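Local structure of extracellular ligand-binding receptor (Rhodopseudomonas palustris, 4F06) at residues Y18-K23 with L278-M283; G78-P83 with V101-T106; K226-G231 with G248-Y253; A287-A292 with V321-E326. The protein binds p-hydroxybenzoic acid and probably serves as the solute-binding component of an ABC transporter that takes up aromatic compounds derived from lignin. All blocks are in the same frame, centred on the assembly; numbering follows the deposited sequence.

Interaction 1. Residues Y18-K23 with L278-M283; sequences YALFGK and LDEVTM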
loop_
_atom_site.group_PDB
_atom_site.type_symbol
_atom_site.label_atom_id
_atom_site.label_comp_id
_atom_site.label_asym_id
_atom_site.label_seq_id
_atom_site.Cartn_x
_atom_site.Cartn_y
_atom_site.Cartn_z
ATOM N N TYR A 18 0.851 6.342 13.034
ATOM C CA TYR A 18 1.003 5.347 11.956
ATOM C C TYR A 18 2.137 4.369 12.255
ATOM O O TYR A 18 2.595 3.657 11.337
ATOM C CB TYR A 18 1.269 6.093 10.621
ATOM C CG TYR A 18 0.108 6.990 10.252
ATOM C CD1 TYR A 18 -0.984 6.503 9.513
ATOM C CD2 TYR A 18 0.105 8.356 10.610
ATOM C CE1 TYR A 18 -2.057 7.342 9.168
ATOM C CE2 TYR A 18 -0.952 9.191 10.294
ATOM C CZ TYR A 18 -2.035 8.682 9.566
ATOM O OH TYR A 18 -3.117 9.457 9.192
ATOM N N ALA A 19 2.543 4.245 13.519
ATOM C CA ALA A 19 3.706 3.439 13.891
ATOM C C ALA A 19 3.595 1.998 13.441
ATOM O O ALA A 19 4.612 1.384 13.106
ATOM C CB ALA A 19 3.904 3.472 15.395
ATOM N N LEU A 20 2.394 1.422 13.433
ATOM C CA LEU A 20 2.322 0.014 13.054
ATOM C C LEU A 20 2.791 -0.217 11.643
ATOM O O LEU A 20 3.350 -1.252 11.317
ATOM C CB LEU A 20 0.874 -0.492 13.215
ATOM C CG LEU A 20 0.721 -2.031 13.065
ATOM C CD1 LEU A 20 1.694 -2.839 13.959
ATOM C CD2 LEU A 20 -0.689 -2.389 13.487
ATOM N N PHE A 21 2.555 0.757 10.757
ATOM C CA PHE A 21 2.908 0.582 9.344
ATOM C C PHE A 21 4.406 0.588 9.109
ATOM O O PHE A 21 4.897 -0.142 8.208
ATOM C CB PHE A 21 2.172 1.583 8.469
ATOM C CG PHE A 21 0.696 1.400 8.621
ATOM C CD1 PHE A 21 0.063 0.334 7.970
ATOM C CD2 PHE A 21 -0.047 2.209 9.508
ATOM C CE1 PHE A 21 -1.294 0.098 8.192
ATOM C CE2 PHE A 21 -1.414 1.953 9.720
ATOM C CZ PHE A 21 -2.021 0.894 9.063
ATOM N N GLY A 22 5.156 1.397 9.854
ATOM C CA GLY A 22 6.620 1.356 9.756
ATOM C C GLY A 22 7.201 0.162 10.477
ATOM O O GLY A 22 8.170 -0.466 9.984
ATOM N N LYS A 23 6.630 -0.187 11.634
ATOM C CA LYS A 23 7.033 -1.426 12.304
ATOM C C LYS A 23 6.880 -2.611 11.335
ATOM O O LYS A 23 7.720 -3.513 11.330
ATOM C CB LYS A 23 6.182 -1.679 13.549
ATOM C CG LYS A 23 6.550 -2.914 14.362
ATOM C CD LYS A 23 5.615 -3.089 15.579
ATOM C CE LYS A 23 5.945 -4.281 16.455
ATOM N NZ LYS A 23 5.046 -4.253 17.639
ATOM N N LEU A 278 0.907 -12.136 14.580
ATOM C CA LEU A 278 -0.047 -12.172 13.415
ATOM C C LEU A 278 -1.070 -11.047 13.410
ATOM O O LEU A 278 -1.367 -10.530 12.356
ATOM C CB LEU A 278 -0.893 -13.455 13.308
ATOM C CG LEU A 278 -0.415 -14.819 12.890
ATOM C CD1 LEU A 278 -1.581 -15.790 12.769
ATOM C CD2 LEU A 278 0.334 -14.742 11.582
ATOM N N ASP A 279 -1.595 -10.653 14.581
ATOM C CA ASP A 279 -2.645 -9.632 14.601
ATOM C C ASP A 279 -2.081 -8.236 14.436
ATOM O O ASP A 279 -2.845 -7.282 14.506
ATOM C CB ASP A 279 -3.493 -9.695 15.873
ATOM C CG ASP A 279 -2.696 -9.422 17.160
ATOM O OD1 ASP A 279 -1.543 -8.965 17.140
ATOM O OD2 ASP A 279 -3.239 -9.651 18.240
ATOM N N GLU A 280 -0.758 -8.122 14.184
ATOM C CA GLU A 280 -0.173 -6.820 13.878
ATOM C C GLU A 280 0.234 -6.733 12.432
ATOM O O GLU A 280 0.710 -5.688 11.993
ATOM C CB GLU A 280 1.032 -6.555 14.781
ATOM C CG GLU A 280 0.638 -6.472 16.254
ATOM C CD GLU A 280 1.653 -5.755 17.145
ATOM O OE1 GLU A 280 2.859 -5.635 16.777
ATOM O OE2 GLU A 280 1.239 -5.311 18.245
ATOM N N VAL A 281 0.071 -7.813 11.653
ATOM C CA VAL A 281 0.550 -7.831 10.261
ATOM C C VAL A 281 -0.359 -7.021 9.330
ATOM O O VAL A 281 -1.577 -7.180 9.351
ATOM C CB VAL A 281 0.674 -9.293 9.772
ATOM C CG1 VAL A 281 1.045 -9.344 8.297
ATOM C CG2 VAL A 281 1.726 -10.009 10.588
ATOM N N THR A 282 0.263 -6.175 8.513
ATOM C CA THR A 282 -0.424 -5.258 7.571
ATOM C C THR A 282 0.223 -5.434 6.161
ATOM O O THR A 282 1.313 -6.063 6.022
ATOM C CB THR A 282 -0.250 -3.706 7.969
ATOM O OG1 THR A 282 1.152 -3.350 7.808
ATOM C CG2 THR A 282 -0.629 -3.404 9.370
HETATM N N MSE A 283 -0.378 -4.774 5.176
HETATM C CA MSE A 283 0.151 -4.834 3.809
HETATM C C MSE A 283 1.568 -4.310 3.669
HETATM O O MSE A 283 2.291 -4.759 2.754
HETATM C CB MSE A 283 -0.797 -4.034 2.878
HETATM C CG MSE A 283 -0.656 -2.502 2.929
HETATM SE SE MSE A 283 -1.101 -1.681 4.664
HETATM C CE MSE A 283 -1.260 0.145 4.055
#
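Phe21, on the first turn of helix 19-36, packs against Thr282 and Met283 just where the chain enters helix 283-301, and the motif on that side is an N-cap. Thr282 holds OG1 between its backbone N and its carbonyl carbon (chi1 67°), which keeps the hydroxyl for the cap and for Thr284 OG1 while methyl CG2 serves the opposite helix. CG2 approaches Phe21 CE1 to 3.8 Å, the two side chains crossing at about a right angle, and Leu20 CG lies 4.2 Å from the same methyl. Met283, a selenomethionine that lines one of the two p-hydroxybenzoic acid pockets, bends at chi2 and makes a Met-aromatic contact. Its SE is 5.1 Å from the centre of the Phe21 ring and well away from the ring axis (72°). Phe21, Thr282 and Met283 are all buried, so this end of the contact is dense and mostly apolar.

Leu20 continues the packing onto Glu280, CD1 lying 3.6 Å from Glu280 O, a carbonyl that accepts a hydrogen bond from Asn24 ND2. The exposed side lies beyond it, at Lys23, whose fully extended chain runs along the surface to the carboxylate, and a lone salt bridge replaces close packing there. Lys23 NZ meets Glu280 OE1 at 2.7 Å on the lone pair that faces OE2, whereas OE2 itself stays 4.0 Å from NZ.

Interaction 2. Residues G78-P83 with V101-T106; sequences GLYFTP and VMNAAT. With PHB (p-hydroxybenzoic acid), chain B.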
loop_
_atom_site.group_PDB
_atom_site.type_symbol
_atom_site.label_atom_id
_atom_site.label_comp_id
_atom_site.label_asym_id
_atom_site.label_seq_id
_atom_site.Cartn_x
_atom_site.Cartn_y
_atom_site.Cartn_z
ATOM N N GLY A 78 11.103 2.284 1.493
ATOM C CA GLY A 78 10.043 2.576 2.462
ATOM C C GLY A 78 9.070 3.570 1.902
ATOM O O GLY A 78 8.569 3.403 0.767
ATOM N N LEU A 79 8.840 4.636 2.679
ATOM C CA LEU A 79 8.028 5.819 2.303
ATOM C C LEU A 79 6.551 5.495 2.358
ATOM O O LEU A 79 5.926 5.066 1.361
ATOM C CB LEU A 79 8.462 6.482 0.971
ATOM C CG LEU A 79 9.854 7.134 0.939
ATOM C CD1 LEU A 79 9.916 8.296 1.946
ATOM C CD2 LEU A 79 11.013 6.160 1.098
ATOM N N TYR A 80 5.977 5.709 3.535
ATOM C CA TYR A 80 4.558 5.460 3.712
ATOM C C TYR A 80 3.694 6.465 2.902
ATOM O O TYR A 80 2.762 6.063 2.185
ATOM C CB TYR A 80 4.194 5.537 5.198
ATOM C CG TYR A 80 2.820 4.999 5.506
ATOM C CD1 TYR A 80 2.516 3.654 5.254
ATOM C CD2 TYR A 80 1.816 5.832 6.033
ATOM C CE1 TYR A 80 1.236 3.154 5.507
ATOM C CE2 TYR A 80 0.540 5.337 6.337
ATOM C CZ TYR A 80 0.259 4.005 6.057
ATOM O OH TYR A 80 -0.990 3.445 6.273
ATOM N N PHE A 81 3.997 7.769 3.042
ATOM C CA PHE A 81 3.155 8.796 2.447
ATOM C C PHE A 81 3.672 9.290 1.095
ATOM O O PHE A 81 4.869 9.598 0.952
ATOM C CB PHE A 81 3.031 9.991 3.409
ATOM C CG PHE A 81 2.242 9.684 4.682
ATOM C CD1 PHE A 81 0.867 9.494 4.589
ATOM C CD2 PHE A 81 2.863 9.616 5.918
ATOM C CE1 PHE A 81 0.114 9.235 5.723
ATOM C CE2 PHE A 81 2.102 9.361 7.059
ATOM C CZ PHE A 81 0.718 9.183 6.968
ATOM N N THR A 82 2.730 9.480 0.203
ATOM C CA THR A 82 3.069 10.046 -1.117
ATOM C C THR A 82 3.927 11.321 -1.067
ATOM O O THR A 82 4.929 11.382 -1.750
ATOM C CB THR A 82 1.787 10.255 -1.943
ATOM O OG1 THR A 82 1.332 9.012 -2.455
ATOM C CG2 THR A 82 2.001 11.200 -3.126
ATOM N N PRO A 83 3.534 12.362 -0.304
ATOM C CA PRO A 83 4.330 13.599 -0.316
ATOM C C PRO A 83 5.754 13.392 0.143
ATOM O O PRO A 83 6.654 14.123 -0.247
ATOM C CB PRO A 83 3.533 14.573 0.598
ATOM C CG PRO A 83 2.573 13.675 1.365
ATOM C CD PRO A 83 2.244 12.573 0.387
ATOM N N VAL A 101 10.059 1.772 -3.214
ATOM C CA VAL A 101 8.905 2.315 -2.522
ATOM C C VAL A 101 8.065 1.145 -2.021
ATOM O O VAL A 101 7.635 0.286 -2.807
ATOM C CB VAL A 101 8.079 3.249 -3.445
ATOM C CG1 VAL A 101 6.766 3.674 -2.811
ATOM C CG2 VAL A 101 8.919 4.471 -3.788
HETATM N N MSE A 102 7.795 1.147 -0.707
HETATM C CA MSE A 102 7.104 0.053 -0.060
HETATM C C MSE A 102 5.716 0.424 0.424
HETATM O O MSE A 102 5.064 -0.378 1.101
HETATM C CB MSE A 102 7.925 -0.503 1.076
HETATM C CG MSE A 102 9.244 -1.139 0.671
HETATM SE SE MSE A 102 10.407 -1.418 2.224
HETATM C CE MSE A 102 11.762 -2.532 1.399
ATOM N N ASN A 103 5.239 1.621 0.103
ATOM C CA ASN A 103 3.821 1.917 0.312
ATOM C C ASN A 103 3.312 3.000 -0.640
ATOM O O ASN A 103 2.396 2.738 -1.451
ATOM C CB ASN A 103 3.453 2.302 1.760
ATOM C CG ASN A 103 1.959 2.334 1.938
ATOM O OD1 ASN A 103 1.312 1.277 1.962
ATOM N ND2 ASN A 103 1.374 3.530 2.001
ATOM N N ALA A 104 3.856 4.224 -0.534
ATOM C CA ALA A 104 3.273 5.420 -1.207
ATOM C C ALA A 104 2.771 5.036 -2.592
ATOM O O ALA A 104 3.537 4.530 -3.442
ATOM C CB ALA A 104 4.351 6.462 -1.313
ATOM N N ALA A 105 1.492 5.350 -2.878
ATOM C CA ALA A 105 0.724 4.600 -3.881
ATOM C C ALA A 105 0.233 5.516 -5.022
ATOM O O ALA A 105 -0.562 5.088 -5.872
ATOM C CB ALA A 105 -0.456 3.926 -3.203
ATOM N N THR A 106 0.667 6.780 -5.085
ATOM C CA THR A 106 0.217 7.688 -6.176
ATOM C C THR A 106 0.951 7.238 -7.456
ATOM O O THR A 106 2.177 7.013 -7.467
ATOM C CB THR A 106 0.516 9.135 -5.784
ATOM O OG1 THR A 106 -0.309 9.441 -4.647
ATOM C CG2 THR A 106 0.187 10.138 -6.909
HETATM C "C1'" PHB B . 0.040 7.350 0.353
HETATM O "O1'" PHB B . 0.378 7.160 -0.824
HETATM O "O2'" PHB B . 0.241 8.459 0.958
HETATM C C1 PHB B . -0.685 6.247 1.058
HETATM C C2 PHB B . -1.412 5.292 0.322
HETATM C C3 PHB B . -2.120 4.308 0.969
HETATM C C4 PHB B . -2.158 4.266 2.347
HETATM C C5 PHB B . -1.459 5.198 3.087
HETATM C C6 PHB B . -0.731 6.203 2.461
HETATM O O4 PHB B . -2.878 3.352 3.027
#
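Thr82 OG1 is held between two oxygens: it accepts from Thr106 OG1 at 2.8 Å and donates to carboxylate oxygen O1' of p-hydroxybenzoic acid at 2.6 Å. The two threonine side chains cross at about a right angle. With OG1 anti to its carbonyl carbon (chi1 -77°), Thr82 sends the hydroxyl to the ligand and lays CG2 against Thr106. O1' takes a second bond from Ala105 N, and the other carboxylate oxygen, O2', receives Thr82 N at 2.8 Å. Each segment thus supplies a backbone N-H to the acid, and since Thr82 stands in the first turn of helix 82-88, the helix end would be expected to favour a negative charge there.

Over one face of the ligand ring, Asn103 ND2 sits almost above the centre, 3.4 Å from C6, set there by a nearly straight bond (169°) to Tyr80 O, 2.9 Å long, in the carbonyl plane on a lone pair. The amide runs side by side with the Tyr80 ring, their planes 18° apart. One face of that ring looks to ligand atom C6, offset toward the rim, while Tyr80 OH is anchored on Ala204 O. Behind these groups the main chains are tied together: Met102 N binds Gly78 O and Ala104 N binds Leu79 O, continuing the parallel pairing of strands 75-78 and 99-101. Asp232, Tyr149 and Ala204 also hydrogen-bond the ligand. A solute gripped by loops and a helix start beyond the ends of parallel strands is the arrangement of a periplasmic binding protein's ligand cleft.

Interaction 3. Residues K226-G231 with G248-Y253; sequences KLMSTG and GILSTY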
loop_
_atom_site.group_PDB
_atom_site.type_symbol
_atom_site.label_atom_id
_atom_site.label_comp_id
_atom_site.label_asym_id
_atom_site.label_seq_id
_atom_site.Cartn_x
_atom_site.Cartn_y
_atom_site.Cartn_z
ATOM N N LYS A 226 -24.151 0.745 1.110
ATOM C CA LYS A 226 -23.046 -0.213 1.133
ATOM C C LYS A 226 -21.714 0.550 1.095
ATOM O O LYS A 226 -21.638 1.677 0.608
ATOM C CB LYS A 226 -23.126 -1.190 -0.042
ATOM C CG LYS A 226 -24.404 -1.989 -0.049
ATOM C CD LYS A 226 -24.456 -2.868 -1.283
ATOM C CE LYS A 226 -25.686 -3.777 -1.272
ATOM N NZ LYS A 226 -25.549 -4.873 -2.262
ATOM N N LEU A 227 -20.674 -0.055 1.669
ATOM C CA LEU A 227 -19.348 0.536 1.611
ATOM C C LEU A 227 -18.429 -0.292 0.746
ATOM O O LEU A 227 -18.224 -1.511 1.001
ATOM C CB LEU A 227 -18.772 0.646 3.010
ATOM C CG LEU A 227 -17.383 1.295 3.131
ATOM C CD1 LEU A 227 -17.432 2.709 2.608
ATOM C CD2 LEU A 227 -16.880 1.333 4.579
HETATM N N MSE A 228 -17.864 0.372 -0.272
HETATM C CA MSE A 228 -16.769 -0.186 -1.080
HETATM C C MSE A 228 -15.550 0.688 -0.769
HETATM O O MSE A 228 -15.617 1.934 -0.746
HETATM C CB MSE A 228 -17.088 -0.116 -2.576
HETATM C CG MSE A 228 -15.938 -0.555 -3.527
HETATM SE SE MSE A 228 -15.421 -2.435 -3.288
HETATM C CE MSE A 228 -16.925 -3.064 -3.958
ATOM N N SER A 229 -14.448 0.043 -0.500
ATOM C CA SER A 229 -13.241 0.776 -0.192
ATOM C C SER A 229 -12.075 0.120 -0.879
ATOM O O SER A 229 -12.179 -1.018 -1.332
ATOM C CB SER A 229 -13.010 0.824 1.317
ATOM O OG SER A 229 -12.762 -0.450 1.854
ATOM N N THR A 230 -10.923 0.792 -0.936
ATOM C CA THR A 230 -9.689 0.062 -1.136
ATOM C C THR A 230 -9.341 -0.553 0.234
ATOM O O THR A 230 -9.822 -0.151 1.318
ATOM C CB THR A 230 -8.592 0.947 -1.684
ATOM O OG1 THR A 230 -8.373 2.037 -0.769
ATOM C CG2 THR A 230 -8.949 1.494 -3.059
ATOM N N GLY A 231 -8.448 -1.523 0.187
ATOM C CA GLY A 231 -8.087 -2.273 1.411
ATOM C C GLY A 231 -7.381 -1.433 2.460
ATOM O O GLY A 231 -7.297 -1.846 3.613
ATOM N N GLY A 248 -19.195 -7.630 6.507
ATOM C CA GLY A 248 -19.816 -7.313 5.250
ATOM C C GLY A 248 -19.200 -6.180 4.480
ATOM O O GLY A 248 -19.501 -6.023 3.294
ATOM N N ILE A 249 -18.290 -5.410 5.088
ATOM C CA ILE A 249 -17.681 -4.302 4.336
ATOM C C ILE A 249 -16.830 -4.916 3.197
ATOM O O ILE A 249 -16.027 -5.834 3.425
ATOM C CB ILE A 249 -16.800 -3.425 5.246
ATOM C CG1 ILE A 249 -17.722 -2.629 6.207
ATOM C CG2 ILE A 249 -15.894 -2.486 4.412
ATOM C CD1 ILE A 249 -16.957 -1.953 7.352
ATOM N N LEU A 250 -16.972 -4.362 2.003
ATOM C CA LEU A 250 -16.269 -4.810 0.811
ATOM C C LEU A 250 -15.034 -3.939 0.558
ATOM O O LEU A 250 -15.075 -2.700 0.733
ATOM C CB LEU A 250 -17.178 -4.722 -0.422
ATOM C CG LEU A 250 -18.429 -5.601 -0.337
ATOM C CD1 LEU A 250 -19.383 -5.289 -1.479
ATOM C CD2 LEU A 250 -18.049 -7.082 -0.320
ATOM N N SER A 251 -13.954 -4.559 0.089
ATOM C CA SER A 251 -12.780 -3.798 -0.310
ATOM C C SER A 251 -12.050 -4.498 -1.416
ATOM O O SER A 251 -12.093 -5.734 -1.503
ATOM C CB SER A 251 -11.849 -3.574 0.900
ATOM O OG SER A 251 -11.351 -4.804 1.413
ATOM N N THR A 252 -11.281 -3.745 -2.206
ATOM C CA THR A 252 -10.379 -4.332 -3.177
ATOM C C THR A 252 -8.946 -4.056 -2.735
ATOM O O THR A 252 -8.600 -2.945 -2.322
ATOM C CB THR A 252 -10.647 -3.829 -4.601
ATOM O OG1 THR A 252 -10.687 -2.398 -4.553
ATOM C CG2 THR A 252 -11.962 -4.410 -5.131
ATOM N N TYR A 253 -8.090 -5.053 -2.844
ATOM C CA TYR A 253 -6.719 -4.872 -2.429
ATOM C C TYR A 253 -5.863 -5.996 -2.945
ATOM O O TYR A 253 -6.345 -7.115 -3.244
ATOM C CB TYR A 253 -6.581 -4.851 -0.909
ATOM C CG TYR A 253 -5.615 -3.838 -0.308
ATOM C CD1 TYR A 253 -5.491 -2.527 -0.842
ATOM C CD2 TYR A 253 -4.924 -4.114 0.891
ATOM C CE1 TYR A 253 -4.709 -1.550 -0.217
ATOM C CE2 TYR A 253 -4.192 -3.133 1.552
ATOM C CZ TYR A 253 -4.087 -1.867 1.003
ATOM O OH TYR A 253 -3.344 -0.917 1.685
#
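Gly231 lies over one face of the Tyr253 ring, its CA 3.5 Å from the ring centre and 16° off the normal, a CH-pi contact close enough that the main chain itself acts as the ring's partner. The far end of the tyrosine is fixed by Asp232, whose OD1 is hydrogen-bonded to Tyr253 OH and also to the bound p-hydroxybenzoic acid.

Away from the ligand the pairs meet differently. Met228, a selenomethionine, folds at chi2 and chi3, crossing Leu250 obliquely with CE 3.9 Å from Leu250 CB. Leu227 and Ile249 instead run side by side and touch through Leu227 CD2 and Ile249 CG2, also at 3.9 Å. On the Ser229 face, Ser229 OG comes within 3.4 Å of Ser251 CB and spends its proton on Thr230 O, while Ser251 OG is taken by Arg343.

The backbones beneath are paired in parallel, the strand segments at 18° to each other. Thr252 N binds Ser229 O at 3.0 Å in the carbonyl plane; one step on, Gly231 N reaches Thr252 O at 2.9 Å from above the plane of the Thr252 carbonyl, as the first strand ends. The unit is a beta-alpha-beta crossover through helix 239-242. Helix 123-136 covers the face bearing Met228, Thr230 and Thr252, strand 197-201 flanks 226-230 in parallel, and strand 336-348 runs antiparallel to 250-253.

Interaction 4. Residues A287-A292 with V321-E326; sequences AAYDGA and VSPRGE. With SO4 (sulfate ion), chain D.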
loop_
_atom_site.group_PDB
_atom_site.type_symbol
_atom_site.label_atom_id
_atom_site.label_comp_id
_atom_site.label_asym_id
_atom_site.label_seq_id
_atom_site.Cartn_x
_atom_site.Cartn_y
_atom_site.Cartn_z
ATOM N N ALA A 287 5.033 -5.706 1.231
ATOM C CA ALA A 287 5.774 -4.802 0.314
ATOM C C ALA A 287 7.241 -4.761 0.743
ATOM O O ALA A 287 8.118 -4.653 -0.114
ATOM C CB ALA A 287 5.165 -3.418 0.345
ATOM N N ALA A 288 7.494 -4.820 2.049
ATOM C CA ALA A 288 8.885 -4.818 2.540
ATOM C C ALA A 288 9.609 -6.132 2.250
ATOM O O ALA A 288 10.790 -6.109 1.888
ATOM C CB ALA A 288 8.915 -4.464 4.036
ATOM N N TYR A 289 8.901 -7.248 2.408
ATOM C CA TYR A 289 9.487 -8.556 2.115
ATOM C C TYR A 289 9.890 -8.615 0.628
ATOM O O TYR A 289 11.022 -9.009 0.295
ATOM C CB TYR A 289 8.431 -9.615 2.448
ATOM C CG TYR A 289 8.896 -11.062 2.344
ATOM C CD1 TYR A 289 9.551 -11.699 3.423
ATOM C CD2 TYR A 289 8.703 -11.788 1.174
ATOM C CE1 TYR A 289 9.961 -13.019 3.343
ATOM C CE2 TYR A 289 9.113 -13.118 1.091
ATOM C CZ TYR A 289 9.764 -13.725 2.160
ATOM O OH TYR A 289 10.227 -15.028 2.086
ATOM N N ASP A 290 8.972 -8.241 -0.273
ATOM C CA ASP A 290 9.259 -8.217 -1.702
ATOM C C ASP A 290 10.298 -7.133 -2.054
ATOM O O ASP A 290 11.093 -7.310 -2.999
ATOM C CB ASP A 290 7.980 -8.073 -2.510
ATOM C CG ASP A 290 7.160 -9.359 -2.478
ATOM O OD1 ASP A 290 7.742 -10.458 -2.641
ATOM O OD2 ASP A 290 5.938 -9.262 -2.304
ATOM N N GLY A 291 10.286 -5.993 -1.339
ATOM C CA GLY A 291 11.280 -4.969 -1.601
ATOM C C GLY A 291 12.673 -5.465 -1.214
ATOM O O GLY A 291 13.658 -5.186 -1.942
ATOM N N ALA A 292 12.777 -6.228 -0.121
ATOM C CA ALA A 292 14.076 -6.801 0.247
ATOM C C ALA A 292 14.554 -7.797 -0.833
ATOM O O ALA A 292 15.752 -7.802 -1.160
ATOM C CB ALA A 292 13.995 -7.479 1.605
ATOM N N VAL A 321 6.705 -15.458 -7.326
ATOM C CA VAL A 321 5.531 -15.677 -6.506
ATOM C C VAL A 321 5.730 -15.013 -5.131
ATOM O O VAL A 321 6.600 -15.412 -4.359
ATOM C CB VAL A 321 5.160 -17.166 -6.333
ATOM C CG1 VAL A 321 3.813 -17.285 -5.627
ATOM C CG2 VAL A 321 5.144 -17.907 -7.685
ATOM N N SER A 322 5.003 -13.920 -4.921
ATOM C CA SER A 322 4.984 -13.209 -3.639
ATOM C C SER A 322 4.039 -13.927 -2.675
ATOM O O SER A 322 3.129 -14.622 -3.118
ATOM C CB SER A 322 4.476 -11.787 -3.954
ATOM O OG SER A 322 4.171 -11.054 -2.769
ATOM N N PRO A 323 4.146 -13.659 -1.374
ATOM C CA PRO A 323 3.089 -14.106 -0.454
ATOM C C PRO A 323 1.707 -13.625 -0.907
ATOM O O PRO A 323 0.698 -14.273 -0.613
ATOM C CB PRO A 323 3.502 -13.473 0.877
ATOM C CG PRO A 323 5.013 -13.454 0.776
ATOM C CD PRO A 323 5.292 -13.058 -0.653
ATOM N N ARG A 324 1.643 -12.490 -1.637
ATOM C CA ARG A 324 0.324 -11.959 -2.059
ATOM C C ARG A 324 -0.288 -12.637 -3.277
ATOM O O ARG A 324 -1.481 -12.415 -3.572
ATOM C CB ARG A 324 0.445 -10.447 -2.339
ATOM C CG ARG A 324 1.073 -10.132 -3.719
ATOM C CD ARG A 324 1.427 -8.641 -3.855
ATOM N NE ARG A 324 2.705 -8.361 -3.193
ATOM C CZ ARG A 324 3.208 -7.116 -3.074
ATOM N NH1 ARG A 324 2.493 -6.064 -3.501
ATOM N NH2 ARG A 324 4.403 -6.955 -2.464
ATOM N N GLY A 325 0.532 -13.379 -4.059
ATOM C CA GLY A 325 0.136 -13.884 -5.391
ATOM C C GLY A 325 1.304 -13.735 -6.354
ATOM O O GLY A 325 2.364 -13.212 -5.996
ATOM N N GLU A 326 1.115 -14.185 -7.588
ATOM C CA GLU A 326 2.134 -13.994 -8.643
ATOM C C GLU A 326 2.275 -12.510 -8.949
ATOM O O GLU A 326 1.262 -11.799 -9.041
ATOM C CB GLU A 326 1.730 -14.795 -9.886
ATOM C CG GLU A 326 1.651 -16.282 -9.591
ATOM C CD GLU A 326 1.570 -17.197 -10.783
ATOM O OE1 GLU A 326 1.134 -16.785 -11.882
ATOM O OE2 GLU A 326 1.912 -18.377 -10.581
HETATM S S SO4 D . 10.717 -17.164 -1.036
HETATM O O1 SO4 D . 11.008 -15.953 -0.273
HETATM O O2 SO4 D . 11.916 -18.001 -1.018
HETATM O O3 SO4 D . 9.577 -17.866 -0.440
HETATM O O4 SO4 D . 10.527 -16.895 -2.483
#
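Asp290 reaches from helix 283-301 into the turn that follows strand 319-322, where Ser322 and Arg324 converge on its carboxylate. Its CB passes 3.7 Å from Arg324 NH2, and CG stands 3.4 Å from Ser322 OG. Beyond CG the two oxygens part company: OD1 accepts from Trp320 NE1, whereas OD2 takes two bonds. Ser322 OG donates to OD2 at 2.6 Å on the syn lone pair, and Arg324 NH2 forms a salt bridge to OD2 at 2.8 Å on the anti one, with the carboxylate and guanidinium planes 36° apart. Ser322 to Gly325 is a type I beta turn, and inside it Ser322 OG accepts from Arg324 N at 3.1 Å, which makes an ST turn. Arg324 sets CG between its backbone N and carbonyl carbon (chi1 79°) and bends again at chi3, bringing NE onto the same hydroxyl oxygen, nearly in the guanidinium plane, and NH2 to Asp290. NH1 also bonds to Gln338 OE1 and NH2 to Thr119 O. One residue earlier, Tyr289 sets CD2 4.1 Å from Pro323 CG. Tyr289 OH donates at 2.7 Å to O1 of a sulfate ion, probably from the crystallisation liquor, which His36 NE2 also binds.

Interaction 1 spans the longest stretch of chain, and interactions 2 and 3 follow one another within it; interaction 4 comes last. The centres of interactions 1, 2 and 4 lie 15 to 16 Å apart; interaction 2 ends the parallel pair 75-78 and 99-101 of the first, mixed sheet. Helix 283-301 links interactions 1 and 4, and Met102 of interaction 2 packs on that helix at Ala287 and Ala288. Interaction 3 stands 19 to 22 Å from the others, in the second sheet, which strand 319-322 of interaction 4 also joins. Met283 CE meets Tyr253 OH at 3.3 Å beside the ligand, consistent with its being held between the two sheets' regions, as in other periplasmic binding proteins.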